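PDB 2ZXR: single-stranded-DNA-specific exonuclease RecJ from Thermus thermophilus, which degrades single-stranded DNA in the 5' to 3' direction as a divalent-metal-dependent exonuclease. Local coordinates for residues M344-P358 with L361-I375. Numbering follows the deposited sequence.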
ATOM      1  N   MET A 344     -15.400  -9.446  15.469  1.00 27.06           N
ATOM      2  CA  MET A 344     -14.666 -10.575  14.891  1.00 27.93           C
ATOM      3  C   MET A 344     -13.977 -10.305  13.553  1.00 26.22           C
ATOM      4  O   MET A 344     -12.945 -10.886  13.268  1.00 24.85           O
ATOM      5  CB  MET A 344     -15.556 -11.852  14.803  1.00 29.56           C
ATOM      6  CG  MET A 344     -16.867 -11.722  14.021  1.00 33.41           C
ATOM      7  SD  MET A 344     -18.028 -13.215  14.031  1.00 37.20           S
ATOM      8  CE  MET A 344     -17.013 -14.500  14.663  1.00 33.67           C
ATOM      9  N   GLY A 345     -14.527  -9.403  12.746  1.00 26.04           N
ATOM     10  CA  GLY A 345     -13.905  -9.120  11.463  1.00 24.95           C
ATOM     11  C   GLY A 345     -12.466  -8.642  11.628  1.00 24.47           C
ATOM     12  O   GLY A 345     -11.549  -9.159  10.964  1.00 24.04           O
ATOM     13  N   ILE A 346     -12.263  -7.650  12.493  1.00 23.18           N
ATOM     14  CA  ILE A 346     -10.907  -7.144  12.725  1.00 24.27           C
ATOM     15  C   ILE A 346     -10.023  -8.191  13.444  1.00 23.66           C
ATOM     16  O   ILE A 346      -8.841  -8.304  13.152  1.00 24.30           O
ATOM     17  CB  ILE A 346     -10.907  -5.807  13.527  1.00 23.98           C
ATOM     18  CG1 ILE A 346     -11.468  -4.674  12.636  1.00 24.83           C
ATOM     19  CG2 ILE A 346      -9.440  -5.451  13.961  1.00 24.69           C
ATOM     20  CD1 ILE A 346     -11.605  -3.334  13.333  1.00 26.12           C
ATOM     21  N   VAL A 347     -10.591  -8.954  14.375  1.00 23.30           N
ATOM     22  CA  VAL A 347      -9.816  -9.986  15.062  1.00 22.05           C
ATOM     23  C   VAL A 347      -9.343 -11.014  14.021  1.00 21.82           C
ATOM     24  O   VAL A 347      -8.223 -11.488  14.073  1.00 21.97           O
ATOM     25  CB  VAL A 347     -10.661 -10.684  16.150  1.00 21.35           C
ATOM     26  CG1 VAL A 347      -9.879 -11.837  16.765  1.00 21.09           C
ATOM     27  CG2 VAL A 347     -11.037  -9.684  17.213  1.00 19.68           C
ATOM     28  N   ALA A 348     -10.194 -11.337  13.055  1.00 21.90           N
ATOM     29  CA  ALA A 348      -9.810 -12.286  12.012  1.00 22.00           C
ATOM     30  C   ALA A 348      -8.649 -11.727  11.171  1.00 22.84           C
ATOM     31  O   ALA A 348      -7.704 -12.451  10.863  1.00 22.87           O
ATOM     32  CB  ALA A 348     -11.001 -12.589  11.113  1.00 21.66           C
ATOM     33  N   SER A 349      -8.719 -10.447  10.784  1.00 22.68           N
ATOM     34  CA  SER A 349      -7.642  -9.861   9.979  1.00 23.07           C
ATOM     35  C   SER A 349      -6.353  -9.843  10.794  1.00 23.68           C
ATOM     36  O   SER A 349      -5.260 -10.118  10.281  1.00 23.46           O
ATOM     37  CB  SER A 349      -7.991  -8.430   9.555  1.00 23.89           C
ATOM     38  OG  SER A 349      -9.067  -8.424   8.629  1.00 26.49           O
ATOM     39  N   ARG A 350      -6.477  -9.514  12.073  1.00 23.14           N
ATOM     40  CA  ARG A 350      -5.291  -9.491  12.905  1.00 24.42           C
ATOM     41  C   ARG A 350      -4.687 -10.891  13.028  1.00 24.20           C
ATOM     42  O   ARG A 350      -3.470 -11.042  13.062  1.00 25.01           O
ATOM     43  CB  ARG A 350      -5.617  -8.883  14.270  1.00 24.60           C
ATOM     44  CG  ARG A 350      -5.867  -7.368  14.178  1.00 25.28           C
ATOM     45  CD  ARG A 350      -6.130  -6.764  15.548  1.00 26.91           C
ATOM     46  NE  ARG A 350      -4.927  -6.741  16.371  1.00 27.35           N
ATOM     47  CZ  ARG A 350      -4.883  -6.303  17.625  1.00 27.28           C
ATOM     48  NH1 ARG A 350      -5.989  -5.853  18.215  1.00 28.04           N
ATOM     49  NH2 ARG A 350      -3.727  -6.286  18.279  1.00 25.12           N
ATOM     50  N   ILE A 351      -5.520 -11.923  13.062  1.00 23.21           N
ATOM     51  CA  ILE A 351      -4.975 -13.280  13.146  1.00 22.13           C
ATOM     52  C   ILE A 351      -4.321 -13.658  11.834  1.00 21.88           C
ATOM     53  O   ILE A 351      -3.247 -14.253  11.802  1.00 20.68           O
ATOM     54  CB  ILE A 351      -6.064 -14.322  13.484  1.00 21.53           C
ATOM     55  CG1 ILE A 351      -6.548 -14.078  14.914  1.00 22.46           C
ATOM     56  CG2 ILE A 351      -5.498 -15.752  13.308  1.00 21.23           C
ATOM     57  CD1 ILE A 351      -7.682 -14.994  15.398  1.00 24.27           C
ATOM     58  N   LEU A 352      -4.986 -13.329  10.740  1.00 22.52           N
ATOM     59  CA  LEU A 352      -4.442 -13.631   9.436  1.00 23.83           C
ATOM     60  C   LEU A 352      -3.068 -12.976   9.269  1.00 26.41           C
ATOM     61  O   LEU A 352      -2.168 -13.537   8.624  1.00 25.69           O
ATOM     62  CB  LEU A 352      -5.385 -13.117   8.356  1.00 23.74           C
ATOM     63  CG  LEU A 352      -4.924 -13.183   6.901  1.00 23.93           C
ATOM     64  CD1 LEU A 352      -6.131 -13.389   6.008  1.00 23.34           C
ATOM     65  CD2 LEU A 352      -4.157 -11.901   6.526  1.00 23.66           C
ATOM     66  N   GLU A 353      -2.893 -11.802   9.868  1.00 27.66           N
ATOM     67  CA  GLU A 353      -1.629 -11.092   9.704  1.00 30.12           C
ATOM     68  C   GLU A 353      -0.482 -11.675  10.522  1.00 30.12           C
ATOM     69  O   GLU A 353       0.671 -11.606  10.123  1.00 31.15           O
ATOM     70  CB  GLU A 353      -1.817  -9.613  10.045  1.00 31.42           C
ATOM     71  CG  GLU A 353      -0.834  -8.717   9.341  1.00 35.42           C
ATOM     72  CD  GLU A 353      -0.939  -8.793   7.817  1.00 36.83           C
ATOM     73  OE1 GLU A 353       0.129  -8.984   7.176  1.00 38.96           O
ATOM     74  OE2 GLU A 353      -2.069  -8.658   7.267  1.00 36.41           O
ATOM     75  N   ALA A 354      -0.805 -12.244  11.671  1.00 29.80           N
ATOM     76  CA  ALA A 354       0.202 -12.822  12.543  1.00 30.52           C
ATOM     77  C   ALA A 354       0.550 -14.202  12.031  1.00 31.31           C
ATOM     78  O   ALA A 354       1.610 -14.753  12.313  1.00 31.56           O
ATOM     79  CB  ALA A 354      -0.374 -12.951  13.964  1.00 28.59           C
ATOM     80  N   THR A 355      -0.354 -14.723  11.226  1.00 32.09           N
ATOM     81  CA  THR A 355      -0.293 -16.090  10.752  1.00 32.45           C
ATOM     82  C   THR A 355      -0.105 -16.355   9.244  1.00 32.60           C
ATOM     83  O   THR A 355       0.400 -17.414   8.837  1.00 32.92           O
ATOM     84  CB  THR A 355      -1.606 -16.728  11.268  1.00 32.90           C
ATOM     85  OG1 THR A 355      -1.314 -17.731  12.241  1.00 35.13           O
ATOM     86  CG2 THR A 355      -2.447 -17.222  10.139  1.00 31.77           C
ATOM     87  N   LEU A 356      -0.521 -15.410   8.416  1.00 31.83           N
ATOM     88  CA  LEU A 356      -0.436 -15.590   6.970  1.00 31.82           C
ATOM     89  C   LEU A 356      -1.252 -16.821   6.540  1.00 31.11           C
ATOM     90  O   LEU A 356      -0.806 -17.625   5.722  1.00 30.94           O
ATOM     91  CB  LEU A 356       1.024 -15.742   6.543  1.00 32.29           C
ATOM     92  CG  LEU A 356       1.611 -14.592   5.708  1.00 33.03           C
ATOM     93  CD1 LEU A 356       1.056 -13.230   6.145  1.00 30.88           C
ATOM     94  CD2 LEU A 356       3.122 -14.642   5.818  1.00 30.93           C
ATOM     95  N   ARG A 357      -2.450 -16.956   7.111  1.00 29.95           N
ATOM     96  CA  ARG A 357      -3.354 -18.062   6.799  1.00 28.19           C
ATOM     97  C   ARG A 357      -4.796 -17.552   6.733  1.00 27.58           C
ATOM     98  O   ARG A 357      -5.151 -16.561   7.371  1.00 26.16           O
ATOM     99  CB  ARG A 357      -3.298 -19.137   7.884  1.00 28.16           C
ATOM    100  CG  ARG A 357      -1.982 -19.848   8.058  1.00 29.41           C
ATOM    101  CD  ARG A 357      -1.656 -20.676   6.855  1.00 30.15           C
ATOM    102  NE  ARG A 357      -0.408 -21.394   7.061  1.00 34.41           N
ATOM    103  CZ  ARG A 357       0.124 -22.228   6.178  1.00 34.38           C
ATOM    104  NH1 ARG A 357      -0.496 -22.451   5.025  1.00 34.43           N
ATOM    105  NH2 ARG A 357       1.281 -22.817   6.443  1.00 35.42           N
ATOM    106  N   PRO A 358      -5.649 -18.230   5.954  1.00 26.92           N
ATOM    107  CA  PRO A 358      -7.046 -17.810   5.854  1.00 25.83           C
ATOM    108  C   PRO A 358      -7.624 -17.978   7.269  1.00 25.64           C
ATOM    109  O   PRO A 358      -7.216 -18.896   8.003  1.00 24.99           O
ATOM    110  CB  PRO A 358      -7.639 -18.816   4.868  1.00 27.17           C
ATOM    111  CG  PRO A 358      -6.460 -19.277   4.062  1.00 27.87           C
ATOM    112  CD  PRO A 358      -5.364 -19.383   5.083  1.00 27.48           C
ATOM    113  N   LEU A 361     -13.909 -17.348  11.584  1.00 20.18           N
ATOM    114  CA  LEU A 361     -14.337 -17.210  12.971  1.00 20.27           C
ATOM    115  C   LEU A 361     -15.852 -17.281  13.009  1.00 20.65           C
ATOM    116  O   LEU A 361     -16.543 -16.742  12.111  1.00 20.48           O
ATOM    117  CB  LEU A 361     -13.907 -15.844  13.528  1.00 21.14           C
ATOM    118  CG  LEU A 361     -12.586 -15.701  14.290  1.00 22.14           C
ATOM    119  CD1 LEU A 361     -11.537 -16.668  13.779  1.00 21.21           C
ATOM    120  CD2 LEU A 361     -12.140 -14.235  14.229  1.00 19.44           C
ATOM    121  N   VAL A 362     -16.366 -17.939  14.041  1.00 21.10           N
ATOM    122  CA  VAL A 362     -17.806 -18.089  14.235  1.00 21.14           C
ATOM    123  C   VAL A 362     -18.097 -17.623  15.642  1.00 21.28           C
ATOM    124  O   VAL A 362     -17.377 -17.982  16.568  1.00 22.49           O
ATOM    125  CB  VAL A 362     -18.235 -19.563  14.134  1.00 21.58           C
ATOM    126  CG1 VAL A 362     -19.733 -19.692  14.447  1.00 20.37           C
ATOM    127  CG2 VAL A 362     -17.935 -20.099  12.752  1.00 22.44           C
ATOM    128  N   ALA A 363     -19.123 -16.806  15.811  1.00 22.01           N
ATOM    129  CA  ALA A 363     -19.499 -16.322  17.147  1.00 23.04           C
ATOM    130  C   ALA A 363     -20.975 -16.092  17.102  1.00 23.30           C
ATOM    131  O   ALA A 363     -21.464 -15.405  16.207  1.00 23.22           O
ATOM    132  CB  ALA A 363     -18.794 -15.022  17.494  1.00 21.87           C
ATOM    133  N   GLN A 364     -21.693 -16.681  18.050  1.00 24.55           N
ATOM    134  CA  GLN A 364     -23.139 -16.520  18.099  1.00 26.15           C
ATOM    135  C   GLN A 364     -23.803 -16.871  16.754  1.00 26.65           C
ATOM    136  O   GLN A 364     -24.764 -16.229  16.326  1.00 27.46           O
ATOM    137  CB  GLN A 364     -23.478 -15.075  18.537  1.00 27.41           C
ATOM    138  CG  GLN A 364     -22.940 -14.795  19.951  1.00 28.97           C
ATOM    139  CD  GLN A 364     -23.414 -13.478  20.540  1.00 31.43           C
ATOM    140  OE1 GLN A 364     -22.762 -12.436  20.392  1.00 31.89           O
ATOM    141  NE2 GLN A 364     -24.550 -13.517  21.218  1.00 31.26           N
ATOM    142  N   GLY A 365     -23.279 -17.889  16.088  1.00 26.81           N
ATOM    143  CA  GLY A 365     -23.864 -18.321  14.835  1.00 27.87           C
ATOM    144  C   GLY A 365     -23.587 -17.454  13.626  1.00 27.88           C
ATOM    145  O   GLY A 365     -24.097 -17.718  12.530  1.00 27.35           O
ATOM    146  N   LYS A 366     -22.816 -16.394  13.815  1.00 27.77           N
ATOM    147  CA  LYS A 366     -22.470 -15.548  12.681  1.00 28.24           C
ATOM    148  C   LYS A 366     -21.042 -15.889  12.340  1.00 27.22           C
ATOM    149  O   LYS A 366     -20.248 -16.211  13.219  1.00 28.31           O
ATOM    150  CB  LYS A 366     -22.617 -14.069  13.036  1.00 29.02           C
ATOM    151  CG  LYS A 366     -24.053 -13.693  13.426  1.00 31.57           C
ATOM    152  CD  LYS A 366     -25.044 -14.219  12.385  1.00 34.27           C
ATOM    153  CE  LYS A 366     -26.470 -13.690  12.613  1.00 37.16           C
ATOM    154  NZ  LYS A 366     -26.589 -12.223  12.289  1.00 39.83           N
ATOM    155  N   GLY A 367     -20.706 -15.852  11.062  1.00 26.86           N
ATOM    156  CA  GLY A 367     -19.349 -16.192  10.688  1.00 26.04           C
ATOM    157  C   GLY A 367     -18.657 -15.144   9.840  1.00 25.65           C
ATOM    158  O   GLY A 367     -19.283 -14.464   9.025  1.00 24.25           O
ATOM    159  N   THR A 368     -17.348 -15.026  10.022  1.00 24.90           N
ATOM    160  CA  THR A 368     -16.588 -14.072   9.252  1.00 25.42           C
ATOM    161  C   THR A 368     -15.375 -14.772   8.705  1.00 24.49           C
ATOM    162  O   THR A 368     -14.845 -15.672   9.346  1.00 24.89           O
ATOM    163  CB  THR A 368     -16.105 -12.895  10.117  1.00 26.51           C
ATOM    164  OG1 THR A 368     -15.506 -11.915   9.263  1.00 30.08           O
ATOM    165  CG2 THR A 368     -15.025 -13.358  11.119  1.00 28.05           C
ATOM    166  N   VAL A 369     -14.934 -14.351   7.527  1.00 23.97           N
ATOM    167  CA  VAL A 369     -13.755 -14.924   6.892  1.00 22.96           C
ATOM    168  C   VAL A 369     -12.837 -13.817   6.365  1.00 23.50           C
ATOM    169  O   VAL A 369     -13.317 -12.831   5.814  1.00 23.70           O
ATOM    170  CB  VAL A 369     -14.112 -15.770   5.636  1.00 24.21           C
ATOM    171  CG1 VAL A 369     -12.840 -16.412   5.093  1.00 24.19           C
ATOM    172  CG2 VAL A 369     -15.165 -16.852   5.964  1.00 24.74           C
ATOM    173  N   ARG A 370     -11.531 -13.982   6.558  1.00 22.68           N
ATOM    174  CA  ARG A 370     -10.531 -13.089   6.003  1.00 22.76           C
ATOM    175  C   ARG A 370      -9.586 -14.080   5.370  1.00 23.63           C
ATOM    176  O   ARG A 370      -9.202 -15.069   5.997  1.00 23.70           O
ATOM    177  CB  ARG A 370      -9.790 -12.257   7.075  1.00 21.88           C
ATOM    178  CG  ARG A 370     -10.657 -11.148   7.716  1.00 19.74           C
ATOM    179  CD  ARG A 370     -11.140 -10.106   6.685  1.00 21.49           C
ATOM    180  NE  ARG A 370     -12.063  -9.120   7.266  1.00 22.27           N
ATOM    181  CZ  ARG A 370     -13.367  -9.323   7.477  1.00 24.02           C
ATOM    182  NH1 ARG A 370     -13.955 -10.482   7.149  1.00 23.17           N
ATOM    183  NH2 ARG A 370     -14.093  -8.367   8.045  1.00 24.25           N
ATOM    184  N   SER A 371      -9.225 -13.841   4.121  1.00 23.63           N
ATOM    185  CA  SER A 371      -8.327 -14.741   3.440  1.00 24.94           C
ATOM    186  C   SER A 371      -7.302 -13.961   2.627  1.00 26.14           C
ATOM    187  O   SER A 371      -7.330 -12.723   2.576  1.00 24.82           O
ATOM    188  CB  SER A 371      -9.117 -15.673   2.513  1.00 25.54           C
ATOM    189  OG  SER A 371      -8.293 -16.731   2.024  1.00 27.37           O
ATOM    190  N   LEU A 372      -6.405 -14.701   1.981  1.00 26.36           N
ATOM    191  CA  LEU A 372      -5.349 -14.097   1.176  1.00 28.06           C
ATOM    192  C   LEU A 372      -4.829 -15.131   0.209  1.00 29.48           C
ATOM    193  O   LEU A 372      -5.335 -16.244   0.130  1.00 29.35           O
ATOM    194  CB  LEU A 372      -4.157 -13.713   2.061  1.00 25.96           C
ATOM    195  CG  LEU A 372      -3.264 -14.876   2.550  1.00 26.24           C
ATOM    196  CD1 LEU A 372      -2.031 -14.312   3.277  1.00 25.23           C
ATOM    197  CD2 LEU A 372      -4.033 -15.810   3.513  1.00 25.00           C
ATOM    198  N   ALA A 373      -3.791 -14.725  -0.509  1.00 31.37           N
ATOM    199  CA  ALA A 373      -3.037 -15.603  -1.397  1.00 32.78           C
ATOM    200  C   ALA A 373      -3.819 -16.316  -2.451  1.00 34.77           C
ATOM    201  O   ALA A 373      -4.586 -15.670  -3.187  1.00 38.00           O
ATOM    202  CB  ALA A 373      -2.294 -16.577  -0.561  1.00 30.13           C
ATOM    203  N   PRO A 374      -3.637 -17.648  -2.582  1.00 34.09           N
ATOM    204  CA  PRO A 374      -4.474 -18.181  -3.648  1.00 34.19           C
ATOM    205  C   PRO A 374      -5.771 -18.724  -3.073  1.00 34.20           C
ATOM    206  O   PRO A 374      -6.480 -19.466  -3.738  1.00 35.01           O
ATOM    207  CB  PRO A 374      -3.604 -19.275  -4.236  1.00 34.25           C
ATOM    208  CG  PRO A 374      -2.984 -19.871  -3.005  1.00 34.39           C
ATOM    209  CD  PRO A 374      -2.590 -18.630  -2.215  1.00 34.62           C
ATOM    210  N   ILE A 375      -6.088 -18.379  -1.831  1.00 33.18           N
ATOM    211  CA  ILE A 375      -7.325 -18.910  -1.280  1.00 31.51           C
ATOM    212  C   ILE A 375      -8.421 -17.891  -1.183  1.00 30.87           C
ATOM    213  O   ILE A 375      -8.330 -16.918  -0.431  1.00 30.48           O
ATOM    214  CB  ILE A 375      -7.122 -19.536   0.087  1.00 31.64           C
ATOM    215  CG1 ILE A 375      -6.046 -20.613  -0.008  1.00 30.80           C
ATOM    216  CG2 ILE A 375      -8.442 -20.145   0.573  1.00 31.13           C
ATOM    217  CD1 ILE A 375      -5.740 -21.229   1.302  1.00 33.66           C
TER
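Met344 drives its thioether down onto the hairpin formed by strands 359-363 and 366-370, and the packing is tightest there. Its CG lies between the backbone N and the carbonyl carbon (chi1 57°), and a bend at chi3 brings the terminal methyl to the backbone between Leu361 and Ala363; CE comes within 3.4 Å of Ala363 CB, closer than usual for two carbons. Behind it, the Met344 and Thr368 side chains run past each other in opposite directions, CG to CG2 at 3.8 Å. One turn on, Ala348 CB meets two side chains, Leu361 CD2 at 3.7 Å and the aliphatic CG of Arg370. The axes of segments 344-355 and 366-370 approach to 7.8 Å at an angle of 34°, so the helix lies close against this sheet face.

The more open side follows Arg370, whose chain bends at chi2 and runs beside the helix. Gly345 CA sits over one face of the guanidinium, 3.5 Å from NH2, while Ser349 OG lies against Arg370 CG. The group's rotation is steadied from its own strand: NH1 donates to Val369 O at 2.8 Å, with the acceptor nearly in the guanidinium plane but the donor well above the carbonyl plane.

Beyond the helix end, Pro358 crosses Ile375 at about a right angle, CG to CD1 at 3.5 Å, again a tight pair. Leu372 closes this end, its CD2 packing on the backbone at Arg357 and Pro358, with Leu352 CD1 farther off.

Pro358 also pairs through its backbone with Ile332, placing strand 359-363 beside strand 332-335. The helix thus forms the crossover of a beta-alpha-beta unit in the DHHA1 domain, packed on a sheet whose Arg370 side chain lies about 13 Å from the bound magnesium ion.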